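Local coordinates for protein probable glucarate dehydratase (Mycobacterium smegmatis str. MC2 155, PDB 3VDG) that probably dehydrates glucarate or a related acid sugar, as a metal-dependent member of the enolase superfamily, at residues 157-162 against 322-327; 354-359 against 393-398; 74-79 against 120-125; 37-42 against 55-60; 26-31 against 65-70. All coordinates share one frame; numbering follows the deposited sequence.

Contact 1: residues 157-162 against 322-327; sequences DLLGGA and GLQRSR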
# COMPACT_ATOMS: atom_id res chain seq x y z
N ASP A 157 -9.49 8.49 8.24
CA ASP A 157 -8.42 8.37 9.27
C ASP A 157 -7.81 6.97 9.39
O ASP A 157 -6.80 6.79 10.06
CB ASP A 157 -8.94 8.77 10.67
CG ASP A 157 -8.89 10.28 10.93
OD1 ASP A 157 -8.34 11.03 10.09
OD2 ASP A 157 -9.39 10.72 11.99
N LEU A 158 -8.43 5.98 8.75
CA LEU A 158 -7.86 4.63 8.75
C LEU A 158 -7.02 4.40 7.50
O LEU A 158 -6.42 3.35 7.35
CB LEU A 158 -8.97 3.56 8.84
CG LEU A 158 -10.02 3.76 9.94
CD1 LEU A 158 -11.18 2.78 9.80
CD2 LEU A 158 -9.35 3.66 11.29
N LEU A 159 -7.00 5.39 6.60
CA LEU A 159 -6.29 5.29 5.31
C LEU A 159 -5.14 6.31 5.20
O LEU A 159 -4.73 6.68 4.09
CB LEU A 159 -7.29 5.50 4.15
CG LEU A 159 -8.51 4.55 4.15
CD1 LEU A 159 -9.55 4.96 3.11
CD2 LEU A 159 -8.08 3.11 3.92
N GLY A 160 -4.66 6.79 6.34
CA GLY A 160 -3.58 7.80 6.38
C GLY A 160 -4.08 9.21 6.57
O GLY A 160 -3.29 10.17 6.59
N GLY A 161 -5.40 9.36 6.71
CA GLY A 161 -6.01 10.65 6.93
C GLY A 161 -6.27 11.42 5.65
O GLY A 161 -5.53 11.30 4.67
N ALA A 162 -7.32 12.22 5.67
CA ALA A 162 -7.69 13.07 4.54
C ALA A 162 -6.52 13.99 4.20
O ALA A 162 -5.82 14.47 5.10
CB ALA A 162 -8.92 13.91 4.88
N GLY A 322 -11.44 -3.43 -2.12
CA GLY A 322 -11.75 -2.61 -0.93
C GLY A 322 -10.84 -1.41 -0.81
O GLY A 322 -10.07 -1.11 -1.72
N LEU A 323 -10.92 -0.70 0.32
CA LEU A 323 -10.26 0.61 0.38
C LEU A 323 -8.75 0.56 0.63
O LEU A 323 -7.98 1.35 0.05
CB LEU A 323 -10.95 1.50 1.42
CG LEU A 323 -12.48 1.68 1.28
CD1 LEU A 323 -13.01 2.71 2.28
CD2 LEU A 323 -12.91 2.08 -0.12
N GLN A 324 -8.32 -0.33 1.51
CA GLN A 324 -6.88 -0.46 1.74
C GLN A 324 -6.15 -0.96 0.49
O GLN A 324 -5.07 -0.47 0.16
CB GLN A 324 -6.61 -1.40 2.91
CG GLN A 324 -7.24 -0.91 4.21
CD GLN A 324 -7.30 -2.03 5.25
OE1 GLN A 324 -6.40 -2.14 6.07
NE2 GLN A 324 -8.33 -2.90 5.16
N ARG A 325 -6.72 -1.92 -0.21
CA ARG A 325 -6.10 -2.35 -1.47
C ARG A 325 -6.13 -1.27 -2.56
O ARG A 325 -5.24 -1.23 -3.42
CB ARG A 325 -6.67 -3.68 -1.95
CG ARG A 325 -6.14 -4.82 -1.08
CD ARG A 325 -6.96 -6.10 -1.25
NE ARG A 325 -6.68 -6.78 -2.51
CZ ARG A 325 -5.65 -7.61 -2.70
NH1 ARG A 325 -4.80 -7.87 -1.73
NH2 ARG A 325 -5.47 -8.19 -3.88
N SER A 326 -7.13 -0.38 -2.51
CA SER A 326 -7.14 0.76 -3.44
C SER A 326 -6.03 1.74 -3.08
O SER A 326 -5.43 2.34 -3.96
CB SER A 326 -8.50 1.47 -3.44
OG SER A 326 -9.52 0.61 -3.97
N ARG A 327 -5.77 1.92 -1.79
CA ARG A 327 -4.64 2.73 -1.35
C ARG A 327 -3.32 2.10 -1.83
O ARG A 327 -2.40 2.80 -2.22
CB ARG A 327 -4.67 2.85 0.18
CG ARG A 327 -3.48 3.61 0.73
CD ARG A 327 -3.46 3.59 2.26
NE ARG A 327 -2.54 4.60 2.78
CZ ARG A 327 -2.18 4.70 4.06
NH1 ARG A 327 -1.34 5.67 4.44
NH2 ARG A 327 -2.67 3.83 4.94

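Contact 2: residues 354-359 against 393-398; sequences AMVHLA and VQVPAT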
# COMPACT_ATOMS: atom_id res chain seq x y z
N ALA A 354 -17.91 5.47 0.55
CA ALA A 354 -16.63 4.78 0.55
C ALA A 354 -15.66 5.42 -0.47
O ALA A 354 -14.48 5.59 -0.19
CB ALA A 354 -16.84 3.30 0.28
N MET A 355 -16.18 5.75 -1.66
CA MET A 355 -15.41 6.41 -2.71
C MET A 355 -14.88 7.75 -2.19
O MET A 355 -13.74 8.11 -2.44
CB MET A 355 -16.28 6.64 -3.98
CG MET A 355 -16.77 5.37 -4.71
SD MET A 355 -18.21 5.65 -5.79
CE MET A 355 -17.41 6.52 -7.14
N VAL A 356 -15.71 8.48 -1.47
CA VAL A 356 -15.31 9.80 -1.00
C VAL A 356 -14.20 9.68 0.07
O VAL A 356 -13.21 10.38 0.00
CB VAL A 356 -16.51 10.61 -0.47
CG1 VAL A 356 -16.03 11.84 0.30
CG2 VAL A 356 -17.44 10.99 -1.63
N HIS A 357 -14.35 8.78 1.03
CA HIS A 357 -13.29 8.61 2.04
C HIS A 357 -11.98 8.18 1.42
O HIS A 357 -10.91 8.68 1.78
CB HIS A 357 -13.69 7.63 3.13
CG HIS A 357 -14.62 8.21 4.17
ND1 HIS A 357 -14.20 9.03 5.16
CD2 HIS A 357 -16.00 8.05 4.35
CE1 HIS A 357 -15.25 9.39 5.92
NE2 HIS A 357 -16.35 8.78 5.43
N LEU A 358 -12.05 7.25 0.48
CA LEU A 358 -10.86 6.79 -0.25
C LEU A 358 -10.17 7.93 -1.00
O LEU A 358 -8.99 8.19 -0.81
CB LEU A 358 -11.25 5.66 -1.22
CG LEU A 358 -10.14 5.19 -2.18
CD1 LEU A 358 -8.93 4.66 -1.40
CD2 LEU A 358 -10.70 4.12 -3.14
N ALA A 359 -10.92 8.64 -1.84
CA ALA A 359 -10.33 9.72 -2.62
C ALA A 359 -9.80 10.85 -1.71
O ALA A 359 -8.78 11.45 -2.00
CB ALA A 359 -11.34 10.27 -3.60
N VAL A 393 -17.98 16.60 -3.20
CA VAL A 393 -18.65 16.10 -1.99
C VAL A 393 -17.68 16.27 -0.82
O VAL A 393 -16.54 15.81 -0.90
CB VAL A 393 -19.01 14.61 -2.10
CG1 VAL A 393 -19.74 14.14 -0.83
CG2 VAL A 393 -19.84 14.34 -3.35
N GLN A 394 -18.10 16.93 0.22
CA GLN A 394 -17.28 17.11 1.39
C GLN A 394 -17.06 15.77 2.10
O GLN A 394 -17.97 15.04 2.23
CB GLN A 394 -17.94 18.12 2.32
CG GLN A 394 -17.11 18.41 3.53
CD GLN A 394 -17.42 19.75 4.19
OE1 GLN A 394 -18.57 20.06 4.50
NE2 GLN A 394 -16.38 20.54 4.42
N VAL A 395 -15.86 15.46 2.54
CA VAL A 395 -15.62 14.18 3.21
C VAL A 395 -16.31 14.23 4.58
O VAL A 395 -16.14 15.20 5.30
CB VAL A 395 -14.11 13.83 3.28
CG1 VAL A 395 -13.32 14.86 4.07
CG2 VAL A 395 -13.90 12.44 3.87
N PRO A 396 -17.13 13.21 4.92
CA PRO A 396 -17.77 13.22 6.25
C PRO A 396 -16.71 13.17 7.35
O PRO A 396 -15.69 12.48 7.21
CB PRO A 396 -18.59 11.92 6.26
CG PRO A 396 -18.86 11.63 4.80
CD PRO A 396 -17.62 12.10 4.07
N ALA A 397 -16.94 13.89 8.45
CA ALA A 397 -15.98 13.98 9.55
C ALA A 397 -16.42 13.10 10.72
O ALA A 397 -15.69 12.94 11.71
CB ALA A 397 -15.81 15.44 10.01
N THR A 398 -17.60 12.51 10.60
CA THR A 398 -18.17 11.68 11.66
C THR A 398 -17.45 10.32 11.72
O THR A 398 -16.75 9.96 10.79
CB THR A 398 -19.67 11.44 11.40
OG1 THR A 398 -19.82 10.97 10.05
CG2 THR A 398 -20.45 12.74 11.53

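Contact 3: residues 74-79 against 120-125; sequences ETYADT and SGLAGM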
# COMPACT_ATOMS: atom_id res chain seq x y z
N GLU A 74 -21.28 -2.18 -0.11
CA GLU A 74 -22.18 -2.22 -1.27
C GLU A 74 -21.42 -2.80 -2.43
O GLU A 74 -20.23 -2.50 -2.63
CB GLU A 74 -22.66 -0.80 -1.62
CG GLU A 74 -23.61 -0.73 -2.82
CD GLU A 74 -23.90 0.70 -3.25
OE1 GLU A 74 -23.90 1.62 -2.40
OE2 GLU A 74 -24.16 0.93 -4.45
N THR A 75 -22.09 -3.65 -3.20
CA THR A 75 -21.43 -4.34 -4.30
C THR A 75 -22.46 -4.69 -5.38
O THR A 75 -23.62 -4.24 -5.32
CB THR A 75 -20.74 -5.61 -3.74
OG1 THR A 75 -20.03 -6.30 -4.78
CG2 THR A 75 -21.76 -6.54 -3.13
N TYR A 76 -22.05 -5.47 -6.37
CA TYR A 76 -22.96 -5.94 -7.44
C TYR A 76 -23.98 -6.93 -6.90
O TYR A 76 -23.85 -7.41 -5.78
CB TYR A 76 -22.13 -6.60 -8.57
CG TYR A 76 -20.83 -5.85 -8.85
CD1 TYR A 76 -20.86 -4.62 -9.51
CD2 TYR A 76 -19.60 -6.35 -8.41
CE1 TYR A 76 -19.67 -3.89 -9.75
CE2 TYR A 76 -18.41 -5.64 -8.63
CZ TYR A 76 -18.46 -4.42 -9.30
OH TYR A 76 -17.30 -3.71 -9.53
N ALA A 77 -24.99 -7.27 -7.71
CA ALA A 77 -26.02 -8.22 -7.26
C ALA A 77 -26.35 -9.33 -8.25
O ALA A 77 -27.41 -9.94 -8.14
CB ALA A 77 -27.29 -7.48 -6.89
N ASP A 78 -25.46 -9.62 -9.19
CA ASP A 78 -25.69 -10.78 -10.05
C ASP A 78 -25.88 -12.05 -9.22
O ASP A 78 -25.33 -12.18 -8.14
CB ASP A 78 -24.53 -10.98 -11.04
CG ASP A 78 -24.51 -9.92 -12.15
OD1 ASP A 78 -25.24 -8.90 -12.07
OD2 ASP A 78 -23.74 -10.11 -13.12
N THR A 79 -26.66 -13.00 -9.74
CA THR A 79 -26.93 -14.28 -9.07
C THR A 79 -25.70 -14.98 -8.45
O THR A 79 -25.68 -15.31 -7.26
CB THR A 79 -27.60 -15.26 -10.05
OG1 THR A 79 -28.83 -14.68 -10.51
CG2 THR A 79 -27.88 -16.60 -9.38
N SER A 120 -19.05 -11.19 -14.05
CA SER A 120 -20.29 -10.95 -13.28
C SER A 120 -20.34 -9.57 -12.61
O SER A 120 -19.33 -9.06 -12.11
CB SER A 120 -20.56 -12.08 -12.27
OG SER A 120 -19.66 -12.05 -11.17
N GLY A 121 -21.53 -8.97 -12.62
CA GLY A 121 -21.76 -7.63 -12.08
C GLY A 121 -21.37 -6.52 -13.05
O GLY A 121 -21.79 -5.36 -12.89
N LEU A 122 -20.58 -6.87 -14.07
CA LEU A 122 -19.94 -5.88 -14.95
C LEU A 122 -20.39 -5.96 -16.43
O LEU A 122 -19.80 -5.31 -17.31
CB LEU A 122 -18.41 -5.98 -14.82
CG LEU A 122 -17.90 -5.65 -13.41
CD1 LEU A 122 -16.54 -6.25 -13.07
CD2 LEU A 122 -17.91 -4.13 -13.21
N ALA A 123 -21.45 -6.75 -16.67
CA ALA A 123 -22.04 -6.95 -18.01
C ALA A 123 -21.08 -7.50 -19.09
O ALA A 123 -21.21 -7.16 -20.27
CB ALA A 123 -22.73 -5.68 -18.50
N GLY A 124 -20.14 -8.35 -18.69
CA GLY A 124 -19.19 -8.94 -19.64
C GLY A 124 -18.27 -7.91 -20.27
O GLY A 124 -17.39 -8.24 -21.06
N MET A 125 -18.49 -6.65 -19.90
CA MET A 125 -17.68 -5.53 -20.37
C MET A 125 -16.25 -5.65 -19.82
O MET A 125 -15.27 -5.52 -20.56
CB MET A 125 -18.33 -4.22 -19.89
CG MET A 125 -18.10 -3.00 -20.76
SD MET A 125 -19.55 -1.91 -20.85
CE MET A 125 -20.38 -2.30 -19.31
O HOH W 1 -23.38 -8.88 -15.29

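Contact 4: residues 37-42 against 55-60; sequences PVAFAD and YALRAV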
# COMPACT_ATOMS: atom_id res chain seq x y z
N PRO A 37 -30.26 -7.67 -1.72
CA PRO A 37 -30.22 -7.13 -3.09
C PRO A 37 -31.28 -6.04 -3.28
O PRO A 37 -32.38 -6.14 -2.74
CB PRO A 37 -30.45 -8.37 -3.98
CG PRO A 37 -31.01 -9.43 -3.09
CD PRO A 37 -30.67 -9.09 -1.66
N VAL A 38 -30.93 -4.96 -3.99
CA VAL A 38 -31.86 -3.87 -4.24
C VAL A 38 -31.84 -3.53 -5.73
O VAL A 38 -30.91 -3.91 -6.45
CB VAL A 38 -31.47 -2.62 -3.44
CG1 VAL A 38 -31.54 -2.92 -1.94
CG2 VAL A 38 -30.07 -2.14 -3.85
N ALA A 39 -32.87 -2.82 -6.20
CA ALA A 39 -32.90 -2.36 -7.60
C ALA A 39 -33.45 -0.94 -7.61
O ALA A 39 -34.36 -0.61 -6.86
CB ALA A 39 -33.74 -3.29 -8.47
N PHE A 40 -32.87 -0.10 -8.45
CA PHE A 40 -33.30 1.28 -8.57
C PHE A 40 -33.36 1.67 -10.04
O PHE A 40 -32.61 1.15 -10.85
CB PHE A 40 -32.37 2.21 -7.78
CG PHE A 40 -30.90 2.04 -8.11
CD1 PHE A 40 -30.15 1.06 -7.48
CD2 PHE A 40 -30.27 2.88 -9.01
CE1 PHE A 40 -28.81 0.90 -7.77
CE2 PHE A 40 -28.91 2.72 -9.30
CZ PHE A 40 -28.19 1.73 -8.68
N ALA A 41 -34.27 2.58 -10.37
CA ALA A 41 -34.51 3.02 -11.75
C ALA A 41 -33.28 3.62 -12.40
O ALA A 41 -32.53 4.40 -11.79
CB ALA A 41 -35.66 4.02 -11.81
N ASP A 42 -33.11 3.26 -13.67
CA ASP A 42 -31.96 3.70 -14.47
C ASP A 42 -32.52 4.03 -15.86
O ASP A 42 -33.34 3.26 -16.38
CB ASP A 42 -30.98 2.53 -14.60
CG ASP A 42 -29.55 2.98 -14.96
OD1 ASP A 42 -29.21 4.18 -14.80
OD2 ASP A 42 -28.74 2.11 -15.36
N TYR A 55 -33.80 -1.12 -14.49
CA TYR A 55 -33.30 -1.09 -13.11
C TYR A 55 -31.86 -1.58 -13.06
O TYR A 55 -31.49 -2.56 -13.72
CB TYR A 55 -34.16 -1.94 -12.18
CG TYR A 55 -35.57 -1.47 -12.18
CD1 TYR A 55 -35.99 -0.51 -11.28
CD2 TYR A 55 -36.49 -1.95 -13.12
CE1 TYR A 55 -37.30 -0.04 -11.28
CE2 TYR A 55 -37.80 -1.50 -13.13
CZ TYR A 55 -38.19 -0.54 -12.21
OH TYR A 55 -39.48 -0.08 -12.21
N ALA A 56 -31.07 -0.89 -12.24
CA ALA A 56 -29.71 -1.31 -11.93
C ALA A 56 -29.78 -2.09 -10.61
O ALA A 56 -30.61 -1.76 -9.75
CB ALA A 56 -28.83 -0.08 -11.77
N LEU A 57 -28.93 -3.10 -10.44
CA LEU A 57 -28.94 -3.95 -9.23
C LEU A 57 -27.71 -3.71 -8.35
O LEU A 57 -26.61 -3.55 -8.86
CB LEU A 57 -28.92 -5.43 -9.63
CG LEU A 57 -29.94 -5.94 -10.64
CD1 LEU A 57 -29.69 -7.43 -10.89
CD2 LEU A 57 -31.36 -5.67 -10.18
N ARG A 58 -27.90 -3.69 -7.03
CA ARG A 58 -26.76 -3.67 -6.08
C ARG A 58 -27.12 -4.58 -4.91
O ARG A 58 -28.29 -4.95 -4.73
CB ARG A 58 -26.47 -2.25 -5.57
CG ARG A 58 -26.21 -1.24 -6.67
CD ARG A 58 -24.87 -1.44 -7.35
NE ARG A 58 -23.77 -0.91 -6.53
CZ ARG A 58 -22.50 -0.98 -6.88
NH1 ARG A 58 -22.16 -1.57 -8.04
NH2 ARG A 58 -21.58 -0.47 -6.08
N ALA A 59 -26.11 -5.00 -4.15
CA ALA A 59 -26.32 -5.77 -2.93
C ALA A 59 -25.78 -4.94 -1.77
O ALA A 59 -24.67 -4.42 -1.83
CB ALA A 59 -25.62 -7.13 -3.00
N VAL A 60 -26.61 -4.77 -0.76
CA VAL A 60 -26.21 -4.05 0.46
C VAL A 60 -25.76 -5.07 1.49
O VAL A 60 -26.48 -6.06 1.77
CB VAL A 60 -27.39 -3.24 1.01
CG1 VAL A 60 -27.07 -2.71 2.42
CG2 VAL A 60 -27.72 -2.09 0.05

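Contact 5: residues 26-31 against 65-70; sequences NRIRIT and TDAGLT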
# COMPACT_ATOMS: atom_id res chain seq x y z
N ASN A 26 -11.29 -6.99 24.87
CA ASN A 26 -10.93 -5.93 23.94
C ASN A 26 -11.14 -6.38 22.49
O ASN A 26 -10.39 -6.00 21.57
CB ASN A 26 -9.48 -5.50 24.16
CG ASN A 26 -9.15 -4.21 23.43
OD1 ASN A 26 -10.02 -3.36 23.25
ND2 ASN A 26 -7.89 -4.08 22.99
N ARG A 27 -12.18 -7.17 22.29
CA ARG A 27 -12.42 -7.84 21.01
C ARG A 27 -13.77 -7.43 20.42
O ARG A 27 -14.79 -7.39 21.13
CB ARG A 27 -12.36 -9.37 21.19
CG ARG A 27 -12.70 -10.18 19.94
CD ARG A 27 -12.22 -11.63 20.06
NE ARG A 27 -12.62 -12.46 18.93
CZ ARG A 27 -11.94 -12.54 17.78
NH1 ARG A 27 -10.81 -11.85 17.62
NH2 ARG A 27 -12.37 -13.32 16.80
N ILE A 28 -13.76 -7.12 19.13
CA ILE A 28 -15.01 -6.84 18.40
C ILE A 28 -14.99 -7.63 17.10
O ILE A 28 -14.16 -7.40 16.22
CB ILE A 28 -15.24 -5.34 18.15
CG1 ILE A 28 -16.42 -5.13 17.19
CG2 ILE A 28 -13.96 -4.65 17.68
CD1 ILE A 28 -16.85 -3.67 17.15
N ARG A 29 -15.88 -8.60 17.00
CA ARG A 29 -15.78 -9.57 15.95
C ARG A 29 -17.13 -9.78 15.27
O ARG A 29 -18.19 -9.41 15.80
CB ARG A 29 -15.21 -10.89 16.50
CG ARG A 29 -16.03 -11.53 17.62
CD ARG A 29 -17.13 -12.42 17.05
NE ARG A 29 -17.80 -13.20 18.09
CZ ARG A 29 -18.69 -14.15 17.85
NH1 ARG A 29 -19.01 -14.48 16.59
NH2 ARG A 29 -19.23 -14.82 18.86
N ILE A 30 -17.07 -10.37 14.09
CA ILE A 30 -18.24 -10.50 13.24
C ILE A 30 -19.14 -11.63 13.75
O ILE A 30 -18.64 -12.72 14.05
CB ILE A 30 -17.77 -10.82 11.80
CG1 ILE A 30 -17.02 -9.61 11.23
CG2 ILE A 30 -18.97 -11.25 10.94
CD1 ILE A 30 -16.13 -9.94 10.03
N THR A 31 -20.44 -11.37 13.82
CA THR A 31 -21.40 -12.41 14.21
C THR A 31 -22.22 -12.90 13.01
O THR A 31 -22.80 -13.97 13.04
CB THR A 31 -22.34 -11.93 15.32
OG1 THR A 31 -22.98 -10.72 14.91
CG2 THR A 31 -21.56 -11.68 16.64
N THR A 65 -21.77 -7.29 14.40
CA THR A 65 -20.68 -7.65 15.33
C THR A 65 -21.22 -7.93 16.74
O THR A 65 -22.35 -7.56 17.06
CB THR A 65 -19.65 -6.52 15.46
OG1 THR A 65 -20.27 -5.39 16.09
CG2 THR A 65 -19.08 -6.11 14.10
N ASP A 66 -20.39 -8.52 17.59
CA ASP A 66 -20.84 -8.84 18.95
C ASP A 66 -20.86 -7.59 19.83
O ASP A 66 -21.31 -7.65 20.97
CB ASP A 66 -19.98 -9.95 19.58
CG ASP A 66 -18.50 -9.55 19.72
OD1 ASP A 66 -18.07 -8.52 19.15
OD2 ASP A 66 -17.75 -10.27 20.42
N ALA A 67 -20.40 -6.46 19.30
CA ALA A 67 -20.52 -5.18 19.99
C ALA A 67 -21.87 -4.51 19.66
O ALA A 67 -22.16 -3.42 20.12
CB ALA A 67 -19.38 -4.25 19.60
N GLY A 68 -22.67 -5.16 18.82
CA GLY A 68 -23.90 -4.52 18.34
C GLY A 68 -23.68 -3.35 17.38
O GLY A 68 -24.57 -2.55 17.16
N LEU A 69 -22.48 -3.21 16.82
CA LEU A 69 -22.25 -2.18 15.80
C LEU A 69 -22.38 -2.84 14.43
O LEU A 69 -21.94 -3.97 14.24
CB LEU A 69 -20.85 -1.58 15.92
CG LEU A 69 -20.58 -0.88 17.25
CD1 LEU A 69 -19.12 -0.44 17.31
CD2 LEU A 69 -21.51 0.31 17.42
N THR A 70 -22.97 -2.15 13.47
CA THR A 70 -23.18 -2.74 12.13
C THR A 70 -22.42 -1.92 11.11
O THR A 70 -22.54 -0.69 11.10
CB THR A 70 -24.69 -2.79 11.76
OG1 THR A 70 -25.35 -3.73 12.61
CG2 THR A 70 -24.89 -3.22 10.30
O HOH W 2 -16.05 -9.58 22.51
O HOH W 3 -17.39 -6.53 21.19
O HOH W 4 -17.88 -13.15 21.00
O HOH W 5 -24.73 -9.61 16.53

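Contact 1: residues 157-162 against 322-327
Leu159 drives its two methyls against the start of helix 323-336, and this is where the contact packs closely. CD1 and CD2 both straddle the CB of Leu323, the CD1 to CB distance being 4.1 Å, and CD2 also meets Gln324 CG across a right-angled crossing. With CG anti to the carbonyl carbon (chi1 -56°), the branch of Leu159 reaches the helix although its CB does not head straight for it. Leu323 carries the apolar patch inward to Val141 and Leu144 on helix 131-151 and to Leu358 on helix 349-360.

The other half is looser and polar. Arg327 runs out extended, CG anti to the backbone N (chi1 177°), and slides its guanidinium beneath the backbone of the loop. Leu159 O sits over the centre of one face, 3.2 Å from Arg327 CZ, with Gly160 N over the rim of that same face. Arg327 NE comes within 3.3 Å of Leu159 O, but at too poor an angle for a hydrogen bond. Gly160 CA lies 3.6 Å from Arg327 NH1, an approach made without any side chain between them.

The second subunit borders this polar side: Gln324 OE1 accepts a bond from Arg327 NH2 of the second subunit, while Gln324 NE2 is held by Glu140 of its own chain. The chemistry therefore divides one cation between two roles: its face probably gains from the partial negative charge of a carbonyl oxygen, and its NH2 bonds across to Gln324 OE1 of the second subunit.

Contact 2: residues 354-359 against 393-398
This is apolar packing of a barrel helix on the end of strand 392-394 and the chain that follows it: Val356 and His357 of helix 349-360 rest on Val393, Val395 and Pro396, with no hydrogen bond between the segments. Val356 spreads its two methyls, one over Val393 and the other over Val395 with Pro396. CG2 lies 4.0 Å from Val393 CB, the two side chains crossing at about a right angle, while CG1, anti to the backbone N (chi1 167°), comes down on the backbone 3.8 Å from Val395 CA. The same CG1 touches the proline ring at Pro396 CD, 4.1 Å away.

The domain is the (beta/alpha)7beta barrel of the enolase superfamily. Strand 392-394 lies antiparallel beside strand 166-174, first of the barrel strands, whereas helix 349-360 follows strand 339-342, the last of the parallel series. Val356 also touches Val167 and Phe169 of strand 166-174, and Met355 and Ala359 reach Met342, consistent with the helix lying where the last and first barrel strands meet.

The next residue, His357, sets its imidazole obliquely among its neighbours. Its ND1 is 3.7 Å from Val395 CG2, and NE2 stands 3.8 Å from Pro396 CD in van der Waals contact with the ring. CE1 approaches the Pro396 carbonyl, 3.4 Å from its O. The polar end of the histidine is used elsewhere: NE2 hydrogen-bonds to Leu401 O, which would fix the rotation of the ring as it lies against Val395 and Pro396. Pro154, Val155 and Ser156 also touch this imidazole.

Contact 3: residues 74-79 against 120-125
Tyr76 lays its side chain along the backbone of Gly121. Its CB is 3.7 Å from Gly121 CA, and the bare glycine backbone lies directly against the tyrosine side chain. Farther out, Tyr76 CD1 meets Gly121 O at 3.6 Å, an oblique approach rather than a stack. The far end of the ring reaches Leu122, whose CD2 lies 3.8 Å from Tyr76 OH. Arg58 and Arg134 touch the same tyrosine.

Two residues on, Asp78 turns its carboxylate to the loop, CG anti to the carbonyl carbon (chi1 -72°). Gly121 N donates to Asp78 OD2 in a fairly straight bond, 159° at the hydrogen, from well above the carboxylate plane. A water also donates to OD2 and in turn accepts from Ala123 N, extending the grip two residues farther along the loop. Both bonds to Asp78 OD2, from Gly121 N and from the water, are modelled very short at 2.5 Å, and their exact lengths are doubtful. Asp78 OD1 takes the backbone N of Arg425.

The side chain of Leu122 is about 6 Å from a bound formate and about 10 Å from the sodium ion, so this loop runs near the metal site held by Asp244, Glu269 and Asn292. The chemistry implies that one carboxylate, whose several donors would be consistent with a charged group, pins both loop 120-125 and the chain near Arg425 to the end of the sheet.

Contact 4: residues 37-42 against 55-60
Arg58 O is gripped by two neighbouring groups of the opposite strand: Val38 N donates a nearly linear hydrogen bond of 2.7 Å to Arg58 O, and the CA-H of Pro37 leans on the same oxygen. The return bond, Arg58 N to Val38 O, is longer at 3.1 Å. A second two-way pair follows, Phe40 with Ala56, in which Ala56 N donates to Phe40 O over 2.9 Å. The non-hydrogen-bonded pairs Pro37-Ala59, Ala39-Leu57 and Ala41-Tyr55 complete an antiparallel ladder whose two segments, 37-41 and 55-60, run at 152° to each other.

On the face of Val38 and Phe40, the Phe40 ring meets two partners. CG stands between the backbone N and the carbonyl carbon (chi1 51°), which swings the ring across to the partner strand. Ala56 CB sits over one face in a CH-pi contact, 4.0 Å from the Phe40 centroid, whereas Arg58 CG meets the edge in the ring plane, 3.5 Å from Phe40 CE1. Beyond CG the arginine bends twice and carries its polar end off to Glu74, in a salt bridge, and to Ser351 OG. On the other face, Ala39 CB touches Leu57 CD2 at 3.8 Å.

Strand 70-75 continues the sheet beyond strand 55-65, through the bond between Ala59 and Thr75, making a three-stranded antiparallel meander consistent with the N-terminal capping domain of enolase-superfamily proteins. Leu410 and Leu413 of helix 407-420 cover Val38, while helix 79-92 brings Leu82 against Pro37 and Ala59.

Contact 5: residues 26-31 against 65-70
Arg29 and Asp66 meet at about a right angle, guanidinium and carboxylate planes 56° apart. Thr31 CG2 lies over the rim of one face of the Arg29 guanidinium, and a water sits at its edge, in plane, joining Arg29 NE to Asp66 OD2. The direct salt bridge is long, 3.7 Å from Arg29 NE to Asp66 OD2. Arg29 CB lies over one face of the Arg27 guanidinium, toward its rim.

The firmer hold is on the backbone of Arg29. Its N donates to Asp66 OD1 over 3.1 Å, almost straight at 172° but from above the carboxylate plane, and Asp66 N returns a bond of 3.0 Å to Arg29 O. Asp66 OD1 reaches Arg29 N because CG stands between the aspartate's own backbone N and carbonyl carbon (chi1 62°), bringing the carboxylate back alongside the opposing chain. Another water ties Asp66 OD1 to Arg27 O. Beneath this polar rim, Ile28 CD1 packs 3.6 Å from Ala67 CB and 4.0 Å from Leu69 CD1, with Val146 of helix 131-151 close by.

Thr65 to Gly68 forms a type I turn, closed by Gly68 N to Thr65 O at 3.0 Å. The weak bond from Thr65 N to Leu69 O and the positive phi of Gly68 fit the type I turn plus G1 bulge of a tight beta hairpin, here joining strands 55-65 and 70-75.

Overall arrangement
Contacts 3, 4 and 5 all involve the three-stranded antiparallel sheet, ordered 30-41, 55-65, 70-75, of the N-terminal part. Contact 5 lies at the hairpin end and contact 4, nested within the loop it closes, about 28 Å away between centres. Contact 3 follows along the chain, touching contact 4 through the Glu74-Arg58 salt bridge, their centres about 11 Å apart. Contacts 1 and 2 come later, belong to the barrel side, and touch where Leu323 and Ser326 meet Leu358; their centres are also about 11 Å apart. Contacts 2 and 3 lie on opposite sides of the chain's centre. Contact 1 and, through Asn26, contact 5 both reach the second subunit, linking barrel and sheet to dimer assembly.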